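Side-chain contacts in phosphoenolpyruvate-protein phosphotransferase (Acinetobacter sp., PDB 3CI6), which probably transfers the phosphoryl group of phosphoenolpyruvate to a protein histidine, releasing pyruvate, and is represented here by its GAF domain: residues 17-22 with 29-34; 38-43 with 144-149; 83-88 with 115-120; 87-92 with 126-131; 132-137 with 148-153. One frame throughout, in Å; residues are numbered along the deposited sequence. Where two conformers were deposited one is given.

Contact 1: 17-22 with 29-34; sequences QEINSS and LDIMVN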
# COMPACT_ATOMS: atom_id res chain seq x y z
N GLN B 17 -2.79 1.24 -8.94
CA GLN B 17 -3.56 0.30 -9.76
C GLN B 17 -2.66 -0.44 -10.73
O GLN B 17 -2.80 -1.64 -10.89
CB GLN B 17 -4.75 1.00 -10.43
CG GLN B 17 -5.76 1.39 -9.33
CD GLN B 17 -7.17 1.54 -9.77
OE1 GLN B 17 -7.58 2.63 -10.20
NE2 GLN B 17 -7.96 0.46 -9.60
N GLU B 18 -1.69 0.25 -11.31
CA GLU B 18 -0.76 -0.42 -12.21
C GLU B 18 0.10 -1.42 -11.44
O GLU B 18 0.31 -2.55 -11.92
CB GLU B 18 0.10 0.60 -12.95
CG GLU B 18 0.83 0.01 -14.15
CD GLU B 18 1.76 0.99 -14.86
OE1 GLU B 18 1.86 2.17 -14.48
OE2 GLU B 18 2.41 0.52 -15.82
N ILE B 19 0.57 -1.06 -10.25
CA ILE B 19 1.32 -2.03 -9.43
C ILE B 19 0.43 -3.22 -9.03
O ILE B 19 0.83 -4.39 -9.05
CB ILE B 19 1.93 -1.37 -8.19
CG1 ILE B 19 3.00 -0.35 -8.57
CG2 ILE B 19 2.53 -2.42 -7.25
CD1 ILE B 19 3.42 0.57 -7.43
N ASN B 20 -0.81 -2.91 -8.64
CA ASN B 20 -1.71 -3.91 -8.11
C ASN B 20 -2.02 -4.99 -9.12
O ASN B 20 -2.08 -6.17 -8.74
CB ASN B 20 -2.93 -3.21 -7.54
CG ASN B 20 -3.90 -4.16 -6.92
OD1 ASN B 20 -4.99 -4.36 -7.45
ND2 ASN B 20 -3.51 -4.78 -5.79
N SER B 21 -2.12 -4.60 -10.40
CA SER B 21 -2.47 -5.50 -11.51
C SER B 21 -1.26 -6.05 -12.25
O SER B 21 -1.40 -6.64 -13.33
CB SER B 21 -3.32 -4.76 -12.54
OG SER B 21 -4.55 -4.37 -11.98
N SER B 22 -0.08 -5.82 -11.72
CA SER B 22 1.13 -6.36 -12.31
C SER B 22 1.27 -7.81 -11.88
O SER B 22 0.79 -8.17 -10.81
CB SER B 22 2.34 -5.54 -11.91
OG SER B 22 2.65 -5.68 -10.57
N LEU B 29 8.11 -3.68 -8.98
CA LEU B 29 9.25 -2.84 -8.60
C LEU B 29 9.62 -1.87 -9.72
O LEU B 29 9.93 -0.70 -9.46
CB LEU B 29 10.46 -3.70 -8.23
CG LEU B 29 10.27 -4.65 -7.05
CD1 LEU B 29 11.52 -5.54 -6.87
CD2 LEU B 29 9.93 -3.88 -5.74
N ASP B 30 9.61 -2.38 -10.95
CA ASP B 30 9.98 -1.59 -12.11
C ASP B 30 8.96 -0.48 -12.31
O ASP B 30 9.31 0.69 -12.58
CB ASP B 30 10.07 -2.49 -13.34
CG ASP B 30 10.46 -1.76 -14.62
OD1 ASP B 30 11.54 -1.13 -14.62
OD2 ASP B 30 9.72 -1.92 -15.62
N ILE B 31 7.67 -0.83 -12.21
CA ILE B 31 6.61 0.18 -12.33
C ILE B 31 6.78 1.23 -11.27
O ILE B 31 6.71 2.43 -11.54
CB ILE B 31 5.23 -0.47 -12.19
CG1 ILE B 31 4.92 -1.29 -13.42
CG2 ILE B 31 4.16 0.57 -12.05
CD1 ILE B 31 3.83 -2.39 -13.16
N MSE B 32 7.01 0.80 -10.03
CA MSE B 32 7.09 1.79 -8.96
C MSE B 32 8.25 2.77 -9.15
O MSE B 32 8.06 3.98 -9.04
CB MSE B 32 7.20 1.16 -7.60
CG MSE B 32 7.06 2.19 -6.49
SE MSE B 32 7.10 1.31 -4.82
CE MSE B 32 8.90 0.51 -5.00
N VAL B 33 9.45 2.28 -9.42
CA VAL B 33 10.60 3.24 -9.51
C VAL B 33 10.43 4.20 -10.68
O VAL B 33 10.77 5.39 -10.59
CB VAL B 33 11.99 2.56 -9.52
CG1 VAL B 33 12.18 1.80 -8.22
CG2 VAL B 33 12.22 1.74 -10.75
N ASN B 34 9.93 3.73 -11.81
CA ASN B 34 9.80 4.59 -12.98
C ASN B 34 8.66 5.58 -12.79
O ASN B 34 8.80 6.75 -13.13
CB ASN B 34 9.61 3.72 -14.21
CG ASN B 34 10.92 3.16 -14.69
OD1 ASN B 34 11.72 3.89 -15.31
ND2 ASN B 34 11.22 1.92 -14.33
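A chi1 of -72° puts CG1 of Ile31 anti to the carbonyl carbon and CG2 anti to the backbone N, and a chi2 of 158° extends CD1 toward Ser22; CG2 thereby lies against Glu18 and Ile19, CD1 against Ser22 and the backbone oxygen of Glu18. Glu18 swings its CG away from its own backbone N (chi1 -165°) and then runs extended, which lays the aliphatic part and the carboxylate at a slant across the isoleucine: Glu18 OE1 comes to 3.7 Å from Ile31 CG2. The contact with the methyl is plain packing; the polar partner of OE1 is Gln35 NE2, farther along helix 25-40. Ile31 CD1 sits at the end of helix 7-20, 3.7 Å from Ser22 CB. The hydroxyl of Ser22 turns back, donating to Ile19 O over 2.7 Å, and pairs also with Ser28 OG; the same carbonyl takes the Ser22 backbone N-H, so two bonds from one residue grip it where the helix ends. The two isoleucines run alongside one another with opposed directions, Ile19 CG1 lying 3.8 Å from Ile31 CG2, while Ile19 CD1 touches Met32 CB at 3.8 Å. Ile19 and Met32 both continue onto Leu157 of helix 144-167. The arrangement is that of a helical hairpin, two consecutive helices joined by a short turn and packed mainly through aliphatic groups, within the helical layer of a GAF domain.

Contact 2: 38-43 with 144-149; sequences DAMKVD and EAAESF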
# COMPACT_ATOMS: atom_id res chain seq x y z
N ASP B 38 8.90 9.75 -12.50
CA ASP B 38 8.13 10.63 -13.37
C ASP B 38 7.21 11.56 -12.56
O ASP B 38 7.07 12.74 -12.87
CB ASP B 38 7.31 9.81 -14.36
CG ASP B 38 6.62 10.66 -15.43
OD1 ASP B 38 7.26 11.54 -16.02
OD2 ASP B 38 5.42 10.43 -15.66
N ALA B 39 6.58 11.04 -11.52
CA ALA B 39 5.62 11.83 -10.75
C ALA B 39 6.28 12.93 -9.96
O ALA B 39 5.70 13.99 -9.74
CB ALA B 39 4.84 10.92 -9.81
N MSE B 40 7.51 12.67 -9.49
CA MSE B 40 8.27 13.64 -8.73
C MSE B 40 9.27 14.45 -9.56
O MSE B 40 9.76 15.49 -9.10
CB MSE B 40 9.10 12.93 -7.64
CG MSE B 40 8.31 12.11 -6.68
SE MSE B 40 9.35 11.41 -5.17
CE MSE B 40 9.89 13.12 -4.40
N LYS B 41 9.61 13.99 -10.76
CA LYS B 41 10.66 14.58 -11.58
C LYS B 41 11.99 14.63 -10.82
O LYS B 41 12.57 15.69 -10.57
CB LYS B 41 10.27 15.94 -12.15
CG LYS B 41 9.01 15.88 -13.03
CD LYS B 41 9.15 14.88 -14.16
CE LYS B 41 8.17 15.13 -15.30
NZ LYS B 41 6.85 14.49 -15.06
N VAL B 42 12.45 13.44 -10.46
CA VAL B 42 13.72 13.27 -9.75
C VAL B 42 14.70 12.50 -10.62
O VAL B 42 14.31 11.78 -11.53
CB VAL B 42 13.53 12.63 -8.37
CG1 VAL B 42 12.73 13.59 -7.46
CG2 VAL B 42 12.83 11.28 -8.48
N ASP B 43 15.97 12.67 -10.33
CA ASP B 43 17.02 12.06 -11.15
C ASP B 43 17.05 10.55 -11.00
O ASP B 43 17.25 9.85 -11.99
CB ASP B 43 18.39 12.62 -10.76
CG ASP B 43 18.55 14.07 -11.11
OD1 ASP B 43 18.03 14.49 -12.18
OD2 ASP B 43 19.23 14.81 -10.33
N GLU B 144 6.30 17.23 2.73
CA GLU B 144 5.51 16.19 3.34
C GLU B 144 4.65 15.48 2.34
O GLU B 144 4.37 14.31 2.54
CB GLU B 144 4.62 16.77 4.43
CG GLU B 144 5.38 17.48 5.51
CD GLU B 144 6.19 16.56 6.38
OE1 GLU B 144 6.00 15.31 6.33
OE2 GLU B 144 7.03 17.12 7.14
N ALA B 145 4.19 16.13 1.28
CA ALA B 145 3.43 15.43 0.25
C ALA B 145 4.22 14.32 -0.38
O ALA B 145 3.70 13.21 -0.62
CB ALA B 145 2.91 16.42 -0.84
N ALA B 146 5.46 14.62 -0.72
CA ALA B 146 6.32 13.62 -1.31
C ALA B 146 6.53 12.50 -0.33
O ALA B 146 6.44 11.32 -0.71
CB ALA B 146 7.64 14.24 -1.72
N GLU B 147 6.78 12.82 0.94
CA GLU B 147 6.96 11.73 1.92
C GLU B 147 5.71 10.85 2.02
O GLU B 147 5.79 9.61 2.00
CB GLU B 147 7.31 12.30 3.30
CG GLU B 147 8.66 12.97 3.35
CD GLU B 147 9.07 13.40 4.75
OE1 GLU B 147 8.34 13.16 5.73
OE2 GLU B 147 10.19 13.95 4.89
N SER B 148 4.54 11.49 2.10
CA SER B 148 3.29 10.74 2.20
C SER B 148 3.03 9.85 0.99
O SER B 148 2.61 8.72 1.15
CB SER B 148 2.13 11.68 2.42
OG SER B 148 2.20 12.33 3.65
N PHE B 149 3.29 10.37 -0.20
CA PHE B 149 3.18 9.63 -1.45
C PHE B 149 4.04 8.38 -1.41
O PHE B 149 3.59 7.27 -1.70
CB PHE B 149 3.59 10.60 -2.58
CG PHE B 149 3.77 9.99 -3.96
CD1 PHE B 149 2.68 9.60 -4.69
CD2 PHE B 149 5.02 9.97 -4.58
CE1 PHE B 149 2.81 9.11 -6.00
CE2 PHE B 149 5.17 9.49 -5.89
CZ PHE B 149 4.06 9.05 -6.59
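Phe149 and Ala146 form the receiving surface for Ala39 and Met40 where two helices of the GAF domain's helical layer meet, the end of helix 25-40 against the start of helix 144-167. The shapes are complementary: Phe149 is a broad bump, Ala146 a shallow place one turn before it, and the long selenomethionine of residue 40 reaches across to the latter. Phe149 holds its CG anti to the backbone N (chi1 171°), which carries the ring out from its own helix toward helix 25-40. There the methyl of Ala39, too small to keep the helices apart, accepts the end of the ring, with Ala39 CB 3.8 Å from Phe149 CZ. The neighbouring Met40 crosses the ring obliquely, and its CG lies 4.2 Å from Phe149 CE2. Beyond CG the chain first runs straight and then bends at SE, so that its terminal methyl turns onto Ala146.

Ring and selenomethionine thus lie next to each other, each taking the space above a small residue of the facing helix. Leu12 and Ile15 of helix 7-20 also touch Phe149, and Phe142 packs on Met40. After Met40 comes Lys41, the first residue to leave helical angles, with positive phi; the lysine folds back so that NZ donates to Asp38 O over 2.8 Å and forms a salt bridge with Asp38 OD1, met from above the carboxylate plane. The bent selenomethionine ends at Met40 CE, 3.7 Å from Ala146 CB.

Contact 3: 83-88 with 115-120; sequences GLVGQR and NSFLGV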
# COMPACT_ATOMS: atom_id res chain seq x y z
N GLY B 83 21.31 1.58 5.03
CA GLY B 83 21.29 0.77 6.25
C GLY B 83 20.62 1.51 7.40
O GLY B 83 19.90 0.90 8.20
N LEU B 84 20.85 2.82 7.49
CA LEU B 84 20.31 3.58 8.60
C LEU B 84 18.80 3.68 8.53
O LEU B 84 18.12 3.57 9.55
CB LEU B 84 20.92 4.98 8.65
CG LEU B 84 20.59 5.84 9.86
CD1 LEU B 84 21.17 5.28 11.13
CD2 LEU B 84 21.09 7.28 9.66
N VAL B 85 18.27 3.85 7.32
CA VAL B 85 16.83 3.90 7.11
C VAL B 85 16.23 2.58 7.61
O VAL B 85 15.21 2.55 8.31
CB VAL B 85 16.45 4.11 5.65
CG1 VAL B 85 14.96 3.92 5.42
CG2 VAL B 85 16.88 5.52 5.15
N GLY B 86 16.87 1.47 7.26
CA GLY B 86 16.40 0.16 7.68
C GLY B 86 16.53 -0.08 9.16
O GLY B 86 15.64 -0.71 9.78
N GLN B 87 17.63 0.37 9.77
CA GLN B 87 17.84 0.19 11.21
C GLN B 87 16.89 1.04 12.08
O GLN B 87 16.31 0.56 13.07
CB GLN B 87 19.29 0.55 11.58
CG GLN B 87 20.38 -0.36 11.13
CD GLN B 87 21.80 0.24 11.44
OE1 GLN B 87 22.09 1.43 11.17
NE2 GLN B 87 22.64 -0.58 12.01
N ARG B 88 16.74 2.30 11.70
CA ARG B 88 15.88 3.21 12.40
C ARG B 88 14.41 3.04 12.06
O ARG B 88 13.54 3.53 12.80
CB ARG B 88 16.31 4.63 12.14
CG ARG B 88 17.65 4.94 12.79
CD ARG B 88 17.92 6.46 12.87
NE ARG B 88 16.99 7.06 13.77
CZ ARG B 88 17.07 7.05 15.08
NH1 ARG B 88 18.14 6.60 15.72
NH2 ARG B 88 16.04 7.54 15.75
N ASN B 115 23.50 14.96 -4.17
CA ASN B 115 23.51 15.76 -2.96
C ASN B 115 22.18 15.87 -2.26
O ASN B 115 22.06 16.61 -1.29
CB ASN B 115 24.06 17.15 -3.26
CG ASN B 115 25.54 17.11 -3.58
OD1 ASN B 115 26.31 16.42 -2.90
ND2 ASN B 115 25.92 17.74 -4.66
N SER B 116 21.17 15.15 -2.74
CA SER B 116 19.93 14.99 -1.99
C SER B 116 19.63 13.49 -1.86
O SER B 116 19.89 12.72 -2.77
CB SER B 116 18.77 15.71 -2.67
OG SER B 116 18.24 14.90 -3.71
N PHE B 117 19.09 13.11 -0.70
CA PHE B 117 18.78 11.72 -0.41
C PHE B 117 17.45 11.69 0.34
O PHE B 117 17.30 12.34 1.36
CB PHE B 117 19.85 11.12 0.50
CG PHE B 117 19.57 9.70 0.94
CD1 PHE B 117 18.85 9.46 2.09
CD2 PHE B 117 20.02 8.61 0.21
CE1 PHE B 117 18.61 8.19 2.51
CE2 PHE B 117 19.78 7.31 0.63
CZ PHE B 117 19.05 7.10 1.76
N LEU B 118 16.53 10.89 -0.16
CA LEU B 118 15.26 10.65 0.49
C LEU B 118 15.04 9.15 0.55
O LEU B 118 14.80 8.51 -0.48
CB LEU B 118 14.14 11.36 -0.27
CG LEU B 118 12.69 11.03 0.09
CD1 LEU B 118 12.40 11.13 1.57
CD2 LEU B 118 11.74 11.98 -0.70
N GLY B 119 15.21 8.58 1.73
CA GLY B 119 15.10 7.11 1.92
C GLY B 119 13.87 6.80 2.76
O GLY B 119 13.64 7.49 3.78
N VAL B 120 13.10 5.80 2.33
CA VAL B 120 11.83 5.48 2.93
C VAL B 120 11.83 3.97 3.21
O VAL B 120 12.13 3.17 2.32
CB VAL B 120 10.66 5.85 1.99
CG1 VAL B 120 9.37 5.55 2.70
CG2 VAL B 120 10.75 7.31 1.60
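Val85 alone carries the helix side of this contact, pressing both methyls into strand 116-120 at the point where Gly119 has no side chain. Here the packing is close and buried: with only hydrogens on the glycine, a valine methyl lies directly over its CA, Val85 CG2 resting 4.0 Å from Gly119 CA. The CA atoms of Val85 and Gly119 come within 6.3 Å, and the axes of helix 83-88 and strand 116-120 approach to 8.3 Å while crossing at -36°. The other methyl, CG1, stands anti to the backbone N (chi1 171°) and reaches the strand backbone farther along, 3.8 Å from Val120 C. Val120 itself turns its side chain to the other face of the sheet, so this methyl meets main chain rather than side chain.

Phe117 completes the buried cluster through an ordinary edge contact, with Val85 CG2 near the ring plane and 4.1 Å from Phe117 CE1. The loose side is the outer surface of the helix, where Gln87 and Arg88 are exposed to solvent and their side chains stay more than 9 Å from the strand.

Helix 80-88 therefore lies on one face of the antiparallel sheet, where Val85 also meets Val92 of strand 92-94 and Val131 of strand 127-136. The opposite face belongs to helix 144-167, whose Leu150 packs against Leu118 and Val120, leaving strand 116-124 sandwiched between the two helices.

Contact 4: 87-92 with 126-131; sequences QREEIV and RKVMGV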
# COMPACT_ATOMS: atom_id res chain seq x y z
N GLN B 87 17.63 0.37 9.77
CA GLN B 87 17.84 0.19 11.21
C GLN B 87 16.89 1.04 12.08
O GLN B 87 16.31 0.56 13.07
CB GLN B 87 19.29 0.55 11.58
CG GLN B 87 20.38 -0.36 11.13
CD GLN B 87 21.80 0.24 11.44
OE1 GLN B 87 22.09 1.43 11.17
NE2 GLN B 87 22.64 -0.58 12.01
N ARG B 88 16.74 2.30 11.70
CA ARG B 88 15.88 3.21 12.40
C ARG B 88 14.41 3.04 12.06
O ARG B 88 13.54 3.53 12.80
CB ARG B 88 16.31 4.63 12.14
CG ARG B 88 17.65 4.94 12.79
CD ARG B 88 17.92 6.46 12.87
NE ARG B 88 16.99 7.06 13.77
CZ ARG B 88 17.07 7.05 15.08
NH1 ARG B 88 18.14 6.60 15.72
NH2 ARG B 88 16.04 7.54 15.75
N GLU B 89 14.11 2.40 10.93
CA GLU B 89 12.72 2.21 10.49
C GLU B 89 12.00 3.55 10.36
O GLU B 89 10.81 3.67 10.72
CB GLU B 89 11.95 1.27 11.44
CG GLU B 89 12.70 -0.04 11.66
CD GLU B 89 12.03 -1.01 12.61
OE1 GLU B 89 10.91 -0.73 13.12
OE2 GLU B 89 12.65 -2.08 12.84
N GLU B 90 12.73 4.56 9.87
CA GLU B 90 12.29 5.96 9.75
C GLU B 90 12.68 6.46 8.35
O GLU B 90 13.70 6.06 7.82
CB GLU B 90 13.02 6.90 10.78
CG GLU B 90 12.68 6.74 12.25
CD GLU B 90 13.69 7.39 13.17
OE1 GLU B 90 14.66 7.99 12.69
OE2 GLU B 90 13.49 7.27 14.40
N ILE B 91 11.87 7.39 7.82
CA ILE B 91 12.26 8.21 6.69
C ILE B 91 13.50 9.03 7.06
O ILE B 91 13.59 9.53 8.20
CB ILE B 91 11.16 9.19 6.25
CG1 ILE B 91 10.00 8.41 5.65
CG2 ILE B 91 11.74 10.18 5.23
CD1 ILE B 91 8.99 9.31 4.97
N VAL B 92 14.45 9.08 6.12
CA VAL B 92 15.61 9.97 6.20
C VAL B 92 15.54 10.86 4.96
O VAL B 92 15.82 10.44 3.85
CB VAL B 92 16.91 9.21 6.25
CG1 VAL B 92 18.07 10.17 6.23
CG2 VAL B 92 16.99 8.32 7.47
N ARG B 126 5.87 -5.14 10.97
CA ARG B 126 6.99 -4.69 11.79
C ARG B 126 8.38 -5.10 11.30
O ARG B 126 9.36 -4.80 11.98
CB ARG B 126 6.83 -5.10 13.26
CG ARG B 126 5.52 -4.59 13.89
CD ARG B 126 5.39 -5.01 15.31
NE ARG B 126 4.23 -4.35 15.94
CZ ARG B 126 3.97 -4.43 17.23
NH1 ARG B 126 4.71 -5.17 18.02
NH2 ARG B 126 2.95 -3.77 17.72
N LYS B 127 8.48 -5.76 10.15
CA LYS B 127 9.76 -6.20 9.60
C LYS B 127 10.17 -5.33 8.40
O LYS B 127 9.34 -4.99 7.57
CB LYS B 127 9.67 -7.65 9.15
CG LYS B 127 10.93 -8.29 8.61
CD LYS B 127 10.67 -9.77 8.32
CE LYS B 127 11.88 -10.44 7.71
NZ LYS B 127 13.10 -10.17 8.49
N VAL B 128 11.45 -4.98 8.32
CA VAL B 128 11.95 -4.23 7.17
C VAL B 128 12.13 -5.15 5.97
O VAL B 128 12.82 -6.16 6.07
CB VAL B 128 13.30 -3.57 7.49
CG1 VAL B 128 13.88 -2.99 6.22
CG2 VAL B 128 13.08 -2.47 8.50
N MSE B 129 11.40 -4.85 4.91
CA MSE B 129 11.45 -5.59 3.68
C MSE B 129 12.44 -4.97 2.70
O MSE B 129 12.89 -5.62 1.77
CB MSE B 129 10.08 -5.62 2.99
CG MSE B 129 8.89 -6.24 3.73
SE MSE B 129 9.03 -8.13 3.76
CE MSE B 129 9.66 -7.97 5.34
N GLY B 130 12.77 -3.69 2.88
CA GLY B 130 13.60 -2.97 1.88
C GLY B 130 13.60 -1.49 2.16
O GLY B 130 13.05 -1.05 3.16
N VAL B 131 14.26 -0.76 1.28
CA VAL B 131 14.38 0.69 1.37
C VAL B 131 14.24 1.26 -0.02
O VAL B 131 14.88 0.84 -0.95
CB VAL B 131 15.74 1.10 1.97
CG1 VAL B 131 15.85 2.64 1.94
CG2 VAL B 131 15.92 0.52 3.39
O HOH W 1 9.19 -2.60 13.88
O HOH W 2 11.94 -4.76 12.59
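A beta-hairpin turn of the GAF-domain sheet, between strands 116-124 and 127-136, here faces the loop that follows helix 80-88, and two waters bridge them. Glu89, the first residue past the helix and one with positive phi, stretches its chain toward the hairpin. Its CG lies 4.0 Å from Val128 CG2, the two side chains crossing at an angle, and Met123 of the neighbouring strand packs on both. The carboxylate goes on past the valine toward the turn. On the loop itself, Arg88 holds Glu90 side-on through NE and NH2 in the conformer of Glu90 given here, one of two deposited.

The arginine side chain of residue 126 leads away from the contact, and its NE bonds to Ser21 O of the second subunit. Its backbone oxygen faces Glu89 instead. Carboxylate and Arg126 O are both acceptors, so two waters donate to both. One water lies 2.7 Å from Glu89 OE1 and 2.9 Å from Arg126 O. The other closes the ring of hydrogen bonds at the surface, 2.8 Å from Glu89 OE2 and 2.7 Å from Arg126 O.

Contact 5: 132-137 with 148-153; sequences LVVQNK and SFLVTL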
# COMPACT_ATOMS: atom_id res chain seq x y z
N LEU B 132 13.36 2.25 -0.14
CA LEU B 132 13.22 3.02 -1.36
C LEU B 132 14.07 4.27 -1.25
O LEU B 132 14.07 4.95 -0.22
CB LEU B 132 11.76 3.39 -1.55
CG LEU B 132 11.68 4.29 -2.75
CD1 LEU B 132 11.23 3.53 -3.87
CD2 LEU B 132 11.02 5.63 -2.51
N VAL B 133 14.83 4.57 -2.31
CA VAL B 133 15.73 5.71 -2.31
C VAL B 133 15.41 6.62 -3.49
O VAL B 133 15.33 6.16 -4.62
CB VAL B 133 17.17 5.22 -2.41
CG1 VAL B 133 18.09 6.39 -2.59
CG2 VAL B 133 17.55 4.37 -1.17
N VAL B 134 15.23 7.91 -3.22
CA VAL B 134 15.12 8.96 -4.21
C VAL B 134 16.35 9.83 -4.07
O VAL B 134 16.72 10.26 -2.95
CB VAL B 134 13.81 9.74 -4.02
CG1 VAL B 134 13.86 11.07 -4.70
CG2 VAL B 134 12.60 8.91 -4.49
N GLN B 135 17.06 10.07 -5.16
CA GLN B 135 18.27 10.89 -5.15
C GLN B 135 18.23 11.92 -6.26
O GLN B 135 17.66 11.67 -7.31
CB GLN B 135 19.53 10.05 -5.32
CG GLN B 135 19.82 9.17 -4.12
CD GLN B 135 20.97 8.24 -4.39
OE1 GLN B 135 20.89 7.34 -5.24
NE2 GLN B 135 22.09 8.49 -3.71
N ASN B 136 18.87 13.05 -6.02
CA ASN B 136 19.02 14.08 -7.03
C ASN B 136 20.43 14.63 -6.95
O ASN B 136 21.07 14.62 -5.90
CB ASN B 136 18.00 15.17 -6.81
CG ASN B 136 16.64 14.67 -7.01
OD1 ASN B 136 16.15 14.65 -8.15
ND2 ASN B 136 16.01 14.20 -5.93
N LYS B 137 20.89 15.12 -8.10
CA LYS B 137 22.24 15.66 -8.17
C LYS B 137 22.45 16.84 -7.22
O LYS B 137 23.41 16.86 -6.43
CB LYS B 137 22.55 16.01 -9.62
CG LYS B 137 22.75 14.79 -10.47
CD LYS B 137 22.69 15.16 -11.95
CE LYS B 137 22.79 13.93 -12.81
NZ LYS B 137 22.98 14.36 -14.23
N SER B 148 4.54 11.49 2.10
CA SER B 148 3.29 10.74 2.20
C SER B 148 3.03 9.85 0.99
O SER B 148 2.61 8.72 1.15
CB SER B 148 2.13 11.68 2.42
OG SER B 148 2.20 12.33 3.65
N PHE B 149 3.29 10.37 -0.20
CA PHE B 149 3.18 9.63 -1.45
C PHE B 149 4.04 8.38 -1.41
O PHE B 149 3.59 7.27 -1.70
CB PHE B 149 3.59 10.60 -2.58
CG PHE B 149 3.77 9.99 -3.96
CD1 PHE B 149 2.68 9.60 -4.69
CD2 PHE B 149 5.02 9.97 -4.58
CE1 PHE B 149 2.81 9.11 -6.00
CE2 PHE B 149 5.17 9.49 -5.89
CZ PHE B 149 4.06 9.05 -6.59
N LEU B 150 5.31 8.57 -1.05
CA LEU B 150 6.24 7.44 -1.04
C LEU B 150 5.90 6.45 0.04
O LEU B 150 6.04 5.25 -0.17
CB LEU B 150 7.67 7.94 -0.89
CG LEU B 150 8.20 8.79 -2.03
CD1 LEU B 150 9.61 9.28 -1.72
CD2 LEU B 150 8.14 8.05 -3.37
N VAL B 151 5.54 6.92 1.24
CA VAL B 151 5.13 5.99 2.30
C VAL B 151 3.98 5.09 1.83
O VAL B 151 3.97 3.87 2.07
CB VAL B 151 4.82 6.73 3.61
CG1 VAL B 151 4.09 5.84 4.63
CG2 VAL B 151 6.11 7.33 4.20
N THR B 152 2.99 5.67 1.16
CA THR B 152 1.83 4.92 0.73
C THR B 152 2.20 3.87 -0.33
O THR B 152 1.81 2.70 -0.22
CB THR B 152 0.73 5.87 0.25
OG1 THR B 152 0.40 6.79 1.31
CG2 THR B 152 -0.51 5.04 -0.21
N LEU B 153 3.02 4.25 -1.32
CA LEU B 153 3.50 3.28 -2.29
C LEU B 153 4.34 2.21 -1.63
O LEU B 153 4.25 1.03 -1.97
CB LEU B 153 4.29 3.98 -3.39
CG LEU B 153 3.42 4.76 -4.34
CD1 LEU B 153 4.30 5.75 -5.18
CD2 LEU B 153 2.58 3.86 -5.25
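Leu150 points from helix 144-167 toward the sheet, and its two methyls do all the touching on the helix side. From CB, directed toward strand 132-136, the chain passes to CG, set anti to the carbonyl carbon (chi1 -65°); neither atom comes within 4.2 Å of the strand. The branches then divide the work. CD2 meets one partner, lying 3.9 Å from Leu132 CD2. CD1 sits between two, 4.0 Å from Leu132 CD2 and 4.1 Å from Val134 CG2, and so spans the gap between alternate residues of the strand that face the helix. The leucines cross at about a right angle, whereas Val134 meets Leu150 at a shallower one. Val133, between the two strand partners, points to the opposite face, toward Phe117 and Tyr48.

The surroundings are equally apolar: Leu118 and Val120 of the adjoining strand and Val36 of helix 25-40 close round Leu150, and Met32 and Ile47 touch Leu132. Farther along the helix, Thr152 OG1 donates to Ser148 O over 2.9 Å, from the other face of the carbonyl to the Thr152 backbone N-H. The contact is typical of the GAF fold's hydrophobic core, where a long helix lies against a central strand of the antiparallel sheet.

Contacts 1, 3 and 5 are buried, contact 2 is partly buried and contact 4 lies at the surface. Contacts 1 and 2 join helices and share helix 25-40; contacts 2 and 5 share helix 144-167, together with Ser148 and Phe149, with centres about 6 Å apart. Contacts 3 and 4 both start from helix 80-88 and reach neighbouring strands. The chemistry differs with place: methyls on methyls in contact 5, methyls on backbone and a ring edge in contact 3, selenomethionine and aromatic packing in contact 2, a carboxylate laid across an isoleucine in contact 1, and water bridges in contact 4. All but contact 3 touch the second subunit.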